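Local atomic coordinates of envelope glycoprotein (Thogoto virus, PDB entry 5XEA), a protein that probably attaches the virus to a host-cell receptor and later induces fusion of the virion with the host membrane. Residues S85-S90 against V144-V149; P148-L153 against S274-T279; T164-G169 against D421-V426; L180-K185 against Y189-N194. All coordinates share one frame; numbering follows the deposited sequence.

Contacts 1 to 4 gather round one antiparallel sheet of the envelope glycoprotein. Contacts 1 and 2 are in series on strand 133-156, sharing P148 and V149, with centres about 21 Å apart. Contact 3, its centre about 9 Å from that of contact 2, joins the end of the next strand to helix 421-437; F150 CE1 of contact 2 lies 3.3 Å from L165 CD1 of contact 3. The same helix runs beside contact 1, where S147 CB is 3.6 Å from G422 CA. Contact 4 is a hairpin about 11 Å from contact 3, centre to centre, and L166 CD2 meets W182 CH2 at 3.7 Å. Contacts 3 and 4 also share the glycan attached to N168.

Contact 1 (S85-S90 against V144-V149); sequences SSHQCS and VTTSPV
H87 meets T146 with the rim of its imidazole: CE1 lies 3.4 Å from T146 OG1, which sits near the ring plane, and the two side chains cross at about a right angle. H87 is the first residue beyond helix 77-86 and has left-handed backbone angles, with phi 59°. From there its CG, anti to the carbonyl carbon (chi1 -60°), carries the ring across to strand 133-156. T146 answers with OG1 in the crowded position between its own N and carbonyl carbon, the hydroxyl facing the histidine. One water joins the two at the same ring edge, 2.7 Å from H87 ND1 and, more weakly, 3.4 Å from T146 OG1. Two residues earlier on the strand, V144 points toward the turn and lays CG1 against main chain, 4.0 Å from Q88 N and 4.1 Å from H87 C. The V144 side chain also packs on W83 of the helix. Few atoms meet here, and the exposed histidine is linked to the strand only loosely, through a water whose second bond is weak. The arrangement is a helix end and the turn after it, laid at the surface against a long strand of the gp64-family fold and joined to that strand by the C89-C142 disulfide.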
# COMPACT_ATOMS: atom_id res chain seq x y z
N SER B 85 17.60 -27.50 13.35
CA SER B 85 18.49 -28.21 12.43
C SER B 85 17.87 -29.52 11.96
O SER B 85 17.90 -29.82 10.76
CB SER B 85 19.85 -28.46 13.10
OG SER B 85 19.68 -28.86 14.45
N SER B 86 17.28 -30.30 12.86
CA SER B 86 16.68 -31.57 12.46
C SER B 86 15.36 -31.38 11.72
O SER B 86 14.95 -32.29 10.99
CB SER B 86 16.45 -32.46 13.68
OG SER B 86 15.61 -31.81 14.62
N HIS B 87 14.71 -30.23 11.88
CA HIS B 87 13.37 -29.99 11.35
C HIS B 87 12.39 -31.01 11.91
O HIS B 87 11.54 -31.55 11.20
CB HIS B 87 13.35 -30.00 9.82
CG HIS B 87 14.23 -28.95 9.20
ND1 HIS B 87 13.92 -27.61 9.23
CD2 HIS B 87 15.41 -29.05 8.55
CE1 HIS B 87 14.88 -26.93 8.63
NE2 HIS B 87 15.79 -27.78 8.20
N GLN B 88 12.51 -31.27 13.21
CA GLN B 88 11.62 -32.17 13.93
C GLN B 88 11.41 -31.64 15.34
O GLN B 88 12.21 -30.85 15.85
CB GLN B 88 12.18 -33.60 14.01
CG GLN B 88 12.13 -34.37 12.71
CD GLN B 88 12.36 -35.85 12.92
OE1 GLN B 88 11.42 -36.65 13.02
NE2 GLN B 88 13.63 -36.23 13.02
N CYS B 89 10.32 -32.08 15.97
CA CYS B 89 10.03 -31.72 17.35
C CYS B 89 9.94 -32.98 18.19
O CYS B 89 9.74 -34.09 17.68
CB CYS B 89 8.72 -30.89 17.45
SG CYS B 89 7.15 -31.70 16.91
N SER B 90 10.07 -32.81 19.50
CA SER B 90 9.97 -33.92 20.43
C SER B 90 8.73 -33.78 21.30
O SER B 90 8.16 -32.69 21.45
CB SER B 90 11.22 -34.03 21.31
OG SER B 90 11.36 -32.88 22.12
N VAL B 144 7.62 -26.99 14.72
CA VAL B 144 8.79 -26.12 14.59
C VAL B 144 8.77 -25.50 13.21
O VAL B 144 8.34 -26.12 12.23
CB VAL B 144 10.10 -26.90 14.85
CG1 VAL B 144 10.29 -28.00 13.80
CG2 VAL B 144 11.31 -25.95 14.87
N THR B 145 9.23 -24.25 13.13
CA THR B 145 9.49 -23.60 11.86
C THR B 145 10.85 -22.91 11.93
O THR B 145 11.28 -22.44 12.99
CB THR B 145 8.40 -22.57 11.48
OG1 THR B 145 8.49 -22.26 10.08
CG2 THR B 145 8.55 -21.27 12.26
N THR B 146 11.52 -22.86 10.79
CA THR B 146 12.71 -22.04 10.60
C THR B 146 12.44 -21.18 9.37
O THR B 146 12.28 -21.71 8.27
CB THR B 146 13.97 -22.88 10.40
OG1 THR B 146 13.79 -23.76 9.28
CG2 THR B 146 14.29 -23.69 11.65
N SER B 147 12.32 -19.87 9.57
CA SER B 147 11.89 -19.02 8.47
C SER B 147 12.69 -17.74 8.46
O SER B 147 13.07 -17.22 9.51
CB SER B 147 10.39 -18.68 8.57
OG SER B 147 9.60 -19.88 8.70
N PRO B 148 12.96 -17.20 7.27
CA PRO B 148 13.59 -15.88 7.19
C PRO B 148 12.57 -14.78 7.44
O PRO B 148 11.46 -14.79 6.89
CB PRO B 148 14.12 -15.84 5.75
CG PRO B 148 13.16 -16.67 4.99
CD PRO B 148 12.72 -17.78 5.94
N VAL B 149 12.96 -13.80 8.26
CA VAL B 149 12.15 -12.61 8.50
C VAL B 149 13.00 -11.37 8.24
O VAL B 149 14.18 -11.34 8.59
CB VAL B 149 11.57 -12.59 9.93
CG1 VAL B 149 10.57 -13.79 10.16
CG2 VAL B 149 12.68 -12.59 10.94
O HOH W 1 11.73 -26.35 10.25

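Contact 2 (P148-L153 against S274-T279); sequences PVFFNL and SWTVVT
T276 points at strand 133-156 and is met there by two side chains, F150 and N152, both turned toward it. The phenyl ring comes edge on: F150 CE1 is 4.3 Å from T276 CB, which lies near the ring plane, so the ring presents its rim to the threonine. F150 holds CG between its own N and carbonyl carbon (chi1 62°), which projects the ring from the chain toward the loop. N152 approaches the methyl branch, with ND2 4.3 Å from T276 CG2. Its carbonyl end is engaged elsewhere, as OD1 accepts a hydrogen bond from R414. The threonine hydroxyl is likewise occupied within its own loop: T276 OG1 and S274 OG share a hydrogen bond of 2.6 Å. A backbone bond from V277 N to S274 O, 3.2 Å long, closes the turn in which T276 itself sits. The same loop lies at the trimer interface: W275, just before T276, meets H286 of the second subunit edge-to-face. Between strand and loop, therefore, T276 offers carbon and keeps its oxygen for S274. The chemistry implies a light van der Waals contact, in which F150 and T276 are buried, while T276 OG1 and N152 OD1 find their partners in S274 and R414.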
# COMPACT_ATOMS: atom_id res chain seq x y z
N PRO B 148 12.96 -17.20 7.27
CA PRO B 148 13.59 -15.88 7.19
C PRO B 148 12.57 -14.78 7.44
O PRO B 148 11.46 -14.79 6.89
CB PRO B 148 14.12 -15.84 5.75
CG PRO B 148 13.16 -16.67 4.99
CD PRO B 148 12.72 -17.78 5.94
N VAL B 149 12.96 -13.80 8.26
CA VAL B 149 12.15 -12.61 8.50
C VAL B 149 13.00 -11.37 8.24
O VAL B 149 14.18 -11.34 8.59
CB VAL B 149 11.57 -12.59 9.93
CG1 VAL B 149 10.57 -13.79 10.16
CG2 VAL B 149 12.68 -12.59 10.94
N PHE B 150 12.39 -10.35 7.62
CA PHE B 150 13.15 -9.13 7.38
C PHE B 150 13.34 -8.37 8.69
O PHE B 150 12.70 -8.66 9.71
CB PHE B 150 12.47 -8.23 6.33
CG PHE B 150 11.08 -7.74 6.73
CD1 PHE B 150 10.93 -6.60 7.51
CD2 PHE B 150 9.95 -8.41 6.30
CE1 PHE B 150 9.66 -6.15 7.85
CE2 PHE B 150 8.69 -7.97 6.63
CZ PHE B 150 8.54 -6.84 7.40
N PHE B 151 14.24 -7.39 8.67
CA PHE B 151 14.57 -6.64 9.87
C PHE B 151 14.95 -5.22 9.47
O PHE B 151 15.03 -4.90 8.28
CB PHE B 151 15.70 -7.33 10.65
CG PHE B 151 17.01 -7.42 9.88
CD1 PHE B 151 17.95 -6.41 9.97
CD2 PHE B 151 17.25 -8.49 9.04
CE1 PHE B 151 19.15 -6.49 9.24
CE2 PHE B 151 18.42 -8.58 8.31
CZ PHE B 151 19.38 -7.57 8.41
N ASN B 152 15.14 -4.37 10.47
CA ASN B 152 15.70 -3.04 10.30
C ASN B 152 17.05 -2.97 11.01
O ASN B 152 17.36 -3.79 11.88
CB ASN B 152 14.78 -1.95 10.87
CG ASN B 152 13.56 -1.70 10.00
OD1 ASN B 152 13.57 -1.93 8.79
ND2 ASN B 152 12.50 -1.22 10.63
N LEU B 153 17.84 -1.97 10.64
CA LEU B 153 18.95 -1.53 11.48
C LEU B 153 18.53 -0.26 12.21
O LEU B 153 17.61 0.44 11.79
CB LEU B 153 20.22 -1.28 10.66
CG LEU B 153 20.96 -2.46 10.02
CD1 LEU B 153 22.25 -1.95 9.35
CD2 LEU B 153 21.24 -3.57 11.03
N SER B 274 5.49 -0.10 15.37
CA SER B 274 6.22 -0.04 14.11
C SER B 274 5.23 -0.04 12.95
O SER B 274 4.24 -0.77 12.95
CB SER B 274 7.17 -1.23 13.98
OG SER B 274 7.68 -1.31 12.65
N TRP B 275 5.49 0.81 11.96
CA TRP B 275 4.69 0.85 10.75
C TRP B 275 4.80 -0.43 9.93
O TRP B 275 3.99 -0.63 9.02
CB TRP B 275 5.11 2.06 9.90
CG TRP B 275 4.70 3.37 10.50
CD1 TRP B 275 5.51 4.43 10.82
CD2 TRP B 275 3.36 3.79 10.83
NE1 TRP B 275 4.76 5.47 11.34
CE2 TRP B 275 3.44 5.10 11.35
CE3 TRP B 275 2.10 3.18 10.72
CZ2 TRP B 275 2.32 5.80 11.76
CZ3 TRP B 275 0.97 3.89 11.15
CH2 TRP B 275 1.10 5.19 11.66
N THR B 276 5.79 -1.28 10.22
CA THR B 276 5.91 -2.56 9.52
C THR B 276 4.80 -3.54 9.90
O THR B 276 4.66 -4.57 9.23
CB THR B 276 7.27 -3.21 9.82
OG1 THR B 276 7.36 -3.50 11.23
CG2 THR B 276 8.48 -2.27 9.39
N VAL B 277 3.98 -3.25 10.92
CA VAL B 277 2.85 -4.12 11.25
C VAL B 277 1.51 -3.47 10.95
O VAL B 277 0.47 -4.12 11.12
CB VAL B 277 2.90 -4.61 12.71
CG1 VAL B 277 4.23 -5.27 13.02
CG2 VAL B 277 2.61 -3.48 13.69
N VAL B 278 1.48 -2.22 10.49
CA VAL B 278 0.21 -1.55 10.22
C VAL B 278 -0.15 -1.76 8.76
O VAL B 278 0.60 -1.38 7.86
CB VAL B 278 0.27 -0.06 10.59
CG1 VAL B 278 -1.11 0.58 10.37
CG2 VAL B 278 0.71 0.12 12.05
N THR B 279 -1.32 -2.35 8.52
CA THR B 279 -1.78 -2.67 7.17
C THR B 279 -2.19 -1.41 6.41
O THR B 279 -2.96 -0.60 6.93
CB THR B 279 -2.98 -3.59 7.26
OG1 THR B 279 -2.59 -4.84 7.85
CG2 THR B 279 -3.56 -3.80 5.89

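Contact 3 (T164-G169 against D421-V426); sequences TLLPNG and DGWSFV. With NAG (2-acetamido-2-deoxy-beta-D-glucopyranose), chain E.
P167 sets the CD-CG edge of its ring over one face of the W423 indole, the tight centre of the contact. Its CD sits 3.6 Å from the centroid of the six-membered ring and 14° off the normal, a CH-pi contact, with CD 3.5 Å from W423 CE3. W423 brings its ring under the proline by placing CG anti to its carbonyl carbon (chi1 -59°). L166 approaches obliquely and touches the far corner of the indole, CD2 to W423 CH2, at 3.9 Å. The pyrrole side is looser and wet. A water in the indole plane accepts a hydrogen bond from W423 NE1 at 2.8 Å and donates one to L165 O at 2.6 Å, so the buried N-H and carbonyl are linked without meeting directly. P167 is itself the second residue of a type I turn, L166 to G169, closed by G169 N to L166 O. On this partly exposed flank N168 carries its glycan through ND2, and L166 CD1 rests 3.5 Å from C5 of that first sugar. Helix 421-437 thus packs across the sheet by its first turns: W423 reaches V149 of strand 133-156 and W182 of strand 180-184, F425 lies on T145 and F187, and D421 forms a salt bridge with K273 of the second subunit.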
# COMPACT_ATOMS: atom_id res chain seq x y z
N THR B 164 14.91 -6.30 15.51
CA THR B 164 14.02 -7.41 15.23
C THR B 164 12.58 -6.95 15.39
O THR B 164 12.23 -6.32 16.39
CB THR B 164 14.35 -8.58 16.15
OG1 THR B 164 15.53 -9.23 15.66
CG2 THR B 164 13.17 -9.60 16.25
N LEU B 165 11.76 -7.26 14.39
CA LEU B 165 10.41 -6.72 14.28
C LEU B 165 9.42 -7.76 14.80
O LEU B 165 9.34 -8.87 14.27
CB LEU B 165 10.12 -6.35 12.82
CG LEU B 165 11.19 -5.44 12.18
CD1 LEU B 165 10.90 -5.14 10.72
CD2 LEU B 165 11.29 -4.15 12.95
N LEU B 166 8.70 -7.40 15.84
CA LEU B 166 7.77 -8.40 16.35
C LEU B 166 6.36 -8.15 15.80
O LEU B 166 6.03 -7.02 15.44
CB LEU B 166 7.74 -8.35 17.89
CG LEU B 166 9.08 -8.57 18.61
CD1 LEU B 166 8.91 -8.42 20.13
CD2 LEU B 166 9.69 -9.92 18.28
N PRO B 167 5.49 -9.17 15.73
CA PRO B 167 4.18 -8.96 15.08
C PRO B 167 3.22 -8.06 15.85
O PRO B 167 2.24 -7.58 15.25
CB PRO B 167 3.63 -10.38 14.91
CG PRO B 167 4.49 -11.25 15.76
CD PRO B 167 5.82 -10.59 15.89
N ASN B 168 3.48 -7.75 17.12
CA ASN B 168 2.66 -6.77 17.83
C ASN B 168 3.18 -5.34 17.70
O ASN B 168 2.66 -4.44 18.37
CB ASN B 168 2.53 -7.12 19.31
CG ASN B 168 3.87 -7.13 20.05
OD1 ASN B 168 4.90 -6.69 19.52
ND2 ASN B 168 3.86 -7.65 21.27
N GLY B 169 4.20 -5.10 16.89
CA GLY B 169 4.63 -3.75 16.62
C GLY B 169 5.75 -3.27 17.50
O GLY B 169 6.32 -2.21 17.22
N ASP B 421 5.81 -15.94 6.85
CA ASP B 421 5.58 -17.33 7.22
C ASP B 421 6.01 -17.63 8.64
O ASP B 421 5.32 -18.35 9.36
CB ASP B 421 6.30 -18.25 6.22
CG ASP B 421 5.68 -18.20 4.83
OD1 ASP B 421 4.52 -17.75 4.70
OD2 ASP B 421 6.35 -18.64 3.87
N GLY B 422 7.15 -17.09 9.08
CA GLY B 422 7.62 -17.39 10.43
C GLY B 422 6.64 -16.97 11.51
O GLY B 422 6.40 -17.72 12.46
N TRP B 423 6.04 -15.78 11.38
CA TRP B 423 5.12 -15.33 12.42
C TRP B 423 3.72 -15.86 12.21
O TRP B 423 3.04 -16.14 13.18
CB TRP B 423 5.11 -13.81 12.51
CG TRP B 423 6.45 -13.24 12.81
CD1 TRP B 423 7.25 -12.56 11.96
CD2 TRP B 423 7.15 -13.32 14.06
NE1 TRP B 423 8.42 -12.19 12.60
CE2 TRP B 423 8.38 -12.65 13.89
CE3 TRP B 423 6.86 -13.90 15.30
CZ2 TRP B 423 9.32 -12.54 14.91
CZ3 TRP B 423 7.79 -13.79 16.32
CH2 TRP B 423 9.00 -13.11 16.12
N SER B 424 3.28 -16.04 10.95
CA SER B 424 1.98 -16.65 10.74
C SER B 424 1.95 -18.11 11.20
O SER B 424 0.86 -18.63 11.43
CB SER B 424 1.57 -16.56 9.27
OG SER B 424 2.40 -17.35 8.45
N PHE B 425 3.11 -18.76 11.33
CA PHE B 425 3.19 -20.09 11.93
C PHE B 425 2.62 -20.10 13.35
O PHE B 425 2.00 -21.08 13.77
CB PHE B 425 4.65 -20.56 11.95
CG PHE B 425 4.88 -21.96 12.51
CD1 PHE B 425 4.62 -23.08 11.73
CD2 PHE B 425 5.45 -22.14 13.76
CE1 PHE B 425 4.86 -24.37 12.22
CE2 PHE B 425 5.70 -23.44 14.27
CZ PHE B 425 5.41 -24.55 13.49
N VAL B 426 2.86 -19.03 14.11
CA VAL B 426 2.35 -18.96 15.48
C VAL B 426 0.83 -18.91 15.48
O VAL B 426 0.18 -19.57 16.31
CB VAL B 426 2.96 -17.73 16.19
CG1 VAL B 426 2.41 -17.61 17.63
CG2 VAL B 426 4.49 -17.78 16.13
C1 NAG E . 5.03 -7.76 22.10
C2 NAG E . 4.76 -7.39 23.57
C3 NAG E . 5.97 -7.74 24.45
C4 NAG E . 6.43 -9.17 24.23
C5 NAG E . 6.69 -9.36 22.73
C6 NAG E . 7.09 -10.76 22.33
C7 NAG E . 3.20 -5.52 23.86
C8 NAG E . 3.06 -4.04 23.96
N2 NAG E . 4.44 -5.98 23.68
O3 NAG E . 5.62 -7.54 25.82
O4 NAG E . 7.60 -9.40 25.01
O5 NAG E . 5.48 -9.09 22.02
O6 NAG E . 5.94 -11.59 22.19
O7 NAG E . 2.24 -6.28 23.94
O HOH W 2 10.61 -10.40 12.66

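Contact 4 (L180-K185 against Y189-N194); sequences LFWTEK and YLVKDN. With NAG (2-acetamido-2-deoxy-beta-D-glucopyranose), chain C; NAG (2-acetamido-2-deoxy-beta-D-glucopyranose), chain E.
Y189 and W182 face each other across an antiparallel beta hairpin, strands 180-184 and 187-192, as a hydrogen-bonded pair. Y189 N binds W182 O at 2.8 Å, and W182 N returns a bond to Y189 O. The tyrosine, which loses most surface to the contact, underlies the indole with its CB, 3.6 Å from the centroid of the six-membered ring and nearly on the normal, while its CD2 comes within 3.2 Å of W182 NE1 on the same face. The two aromatic rings run near parallel, at 19°, but are slid apart so that they barely overlap. The indole takes this place because W182 sets CG between its N and carbonyl carbon (chi1 75°), folding the ring over its partner. The opposite face is roofed by the N-linked glycan: the acetyl methyl C8 of the second sugar lies 3.6 Å from W182 CD2. L180, on the same side of the sheet, pairs with V191 through two backbone bonds, and their CB atoms are 4.0 Å apart. V191 also sets CG2 4.1 Å from W182 CZ3, extending the apolar row. E184, its chain extended, brings OE1 into the indole plane at the ring edge, where it accepts a hydrogen bond of 2.8 Å from O6 of the sugar bonded to N168.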
# COMPACT_ATOMS: atom_id res chain seq x y z
N LEU B 180 18.67 -13.73 19.79
CA LEU B 180 17.56 -13.51 20.71
C LEU B 180 16.89 -14.84 21.01
O LEU B 180 16.65 -15.63 20.09
CB LEU B 180 16.52 -12.55 20.12
CG LEU B 180 16.85 -11.12 19.73
CD1 LEU B 180 15.55 -10.47 19.24
CD2 LEU B 180 17.43 -10.37 20.92
N PHE B 181 16.58 -15.07 22.28
CA PHE B 181 15.82 -16.24 22.69
C PHE B 181 14.84 -15.84 23.78
O PHE B 181 15.22 -15.22 24.77
CB PHE B 181 16.70 -17.38 23.22
CG PHE B 181 15.91 -18.57 23.72
CD1 PHE B 181 15.43 -19.53 22.83
CD2 PHE B 181 15.61 -18.71 25.06
CE1 PHE B 181 14.68 -20.61 23.28
CE2 PHE B 181 14.86 -19.80 25.53
CZ PHE B 181 14.39 -20.75 24.63
N TRP B 182 13.57 -16.21 23.59
CA TRP B 182 12.60 -16.02 24.64
C TRP B 182 11.52 -17.08 24.53
O TRP B 182 11.33 -17.72 23.49
CB TRP B 182 12.00 -14.61 24.63
CG TRP B 182 11.00 -14.34 23.54
CD1 TRP B 182 9.64 -14.41 23.65
CD2 TRP B 182 11.28 -13.93 22.19
NE1 TRP B 182 9.05 -14.08 22.45
CE2 TRP B 182 10.03 -13.78 21.54
CE3 TRP B 182 12.45 -13.68 21.47
CZ2 TRP B 182 9.93 -13.40 20.21
CZ3 TRP B 182 12.34 -13.30 20.14
CH2 TRP B 182 11.09 -13.17 19.53
N THR B 183 10.82 -17.25 25.62
CA THR B 183 9.79 -18.26 25.76
C THR B 183 8.50 -17.57 26.17
O THR B 183 8.52 -16.64 26.99
CB THR B 183 10.20 -19.30 26.78
OG1 THR B 183 11.25 -20.10 26.23
CG2 THR B 183 9.03 -20.18 27.15
N GLU B 184 7.38 -18.02 25.60
CA GLU B 184 6.09 -17.42 25.88
C GLU B 184 5.01 -18.48 25.73
O GLU B 184 4.71 -18.91 24.61
CB GLU B 184 5.85 -16.24 24.93
CG GLU B 184 4.65 -15.39 25.28
CD GLU B 184 4.58 -14.13 24.44
OE1 GLU B 184 5.53 -13.88 23.66
OE2 GLU B 184 3.58 -13.38 24.56
N LYS B 185 4.43 -18.90 26.85
CA LYS B 185 3.35 -19.89 26.91
C LYS B 185 3.88 -21.19 26.31
O LYS B 185 4.81 -21.76 26.90
CB LYS B 185 2.10 -19.31 26.24
CG LYS B 185 1.66 -17.97 26.77
CD LYS B 185 0.17 -17.81 26.55
CE LYS B 185 -0.34 -16.42 26.83
NZ LYS B 185 -0.00 -15.50 25.68
N TYR B 189 11.18 -18.93 20.96
CA TYR B 189 11.62 -18.26 19.75
C TYR B 189 13.12 -18.02 19.80
O TYR B 189 13.65 -17.55 20.81
CB TYR B 189 10.93 -16.91 19.57
CG TYR B 189 9.43 -16.95 19.65
CD1 TYR B 189 8.65 -17.01 18.50
CD2 TYR B 189 8.79 -16.91 20.88
CE1 TYR B 189 7.26 -17.04 18.57
CE2 TYR B 189 7.39 -16.94 20.96
CZ TYR B 189 6.64 -17.00 19.80
OH TYR B 189 5.27 -17.04 19.90
N LEU B 190 13.79 -18.33 18.70
CA LEU B 190 15.21 -18.04 18.53
C LEU B 190 15.40 -17.23 17.25
O LEU B 190 15.03 -17.69 16.17
CB LEU B 190 16.04 -19.33 18.49
CG LEU B 190 17.56 -19.18 18.31
CD1 LEU B 190 18.20 -18.39 19.45
CD2 LEU B 190 18.18 -20.55 18.19
N VAL B 191 15.92 -16.01 17.38
CA VAL B 191 16.23 -15.16 16.23
C VAL B 191 17.75 -15.09 16.07
O VAL B 191 18.44 -14.60 16.97
CB VAL B 191 15.64 -13.74 16.36
CG1 VAL B 191 15.99 -12.91 15.14
CG2 VAL B 191 14.15 -13.78 16.51
N LYS B 192 18.25 -15.56 14.93
CA LYS B 192 19.68 -15.66 14.65
C LYS B 192 20.06 -14.81 13.43
O LYS B 192 19.38 -14.84 12.40
CB LYS B 192 20.05 -17.13 14.41
CG LYS B 192 21.53 -17.41 14.17
CD LYS B 192 22.39 -16.99 15.36
CE LYS B 192 23.86 -16.82 14.95
NZ LYS B 192 24.40 -18.03 14.27
N ASP B 193 21.16 -14.07 13.54
CA ASP B 193 21.70 -13.27 12.42
C ASP B 193 22.90 -13.99 11.83
O ASP B 193 23.95 -14.11 12.47
CB ASP B 193 22.09 -11.87 12.88
CG ASP B 193 20.93 -11.11 13.47
OD1 ASP B 193 19.79 -11.39 13.04
OD2 ASP B 193 21.16 -10.26 14.34
N ASN B 194 22.74 -14.50 10.61
CA ASN B 194 23.85 -15.09 9.86
C ASN B 194 24.40 -14.08 8.85
O ASN B 194 24.42 -14.30 7.63
CB ASN B 194 23.39 -16.38 9.19
CG ASN B 194 22.92 -17.43 10.20
OD1 ASN B 194 23.58 -17.69 11.21
ND2 ASN B 194 21.77 -18.04 9.92
C1 NAG C . 7.82 -10.78 25.45
C2 NAG C . 9.25 -10.89 25.98
C3 NAG C . 9.34 -12.04 26.97
C4 NAG C . 8.56 -11.70 28.22
C5 NAG C . 7.10 -11.36 27.88
C6 NAG C . 6.62 -10.05 28.47
C7 NAG C . 10.73 -10.08 24.20
C8 NAG C . 11.67 -10.47 23.10
N2 NAG C . 10.19 -11.09 24.89
O3 NAG C . 10.71 -12.26 27.30
O4 NAG C . 8.58 -12.81 29.11
O5 NAG C . 6.82 -11.33 26.47
O6 NAG C . 7.70 -9.24 28.92
O7 NAG C . 10.47 -8.91 24.44
C1 NAG E . 5.03 -7.76 22.10
C2 NAG E . 4.76 -7.39 23.57
C3 NAG E . 5.97 -7.74 24.45
C4 NAG E . 6.43 -9.17 24.23
C5 NAG E . 6.69 -9.36 22.73
C6 NAG E . 7.09 -10.76 22.33
C7 NAG E . 3.20 -5.52 23.86
C8 NAG E . 3.06 -4.04 23.96
N2 NAG E . 4.44 -5.98 23.68
O3 NAG E . 5.62 -7.54 25.82
O4 NAG E . 7.60 -9.40 25.01
O5 NAG E . 5.48 -9.09 22.02
O6 NAG E . 5.94 -11.59 22.19
O7 NAG E . 2.24 -6.28 23.94
O HOH W 3 3.88 -17.28 22.13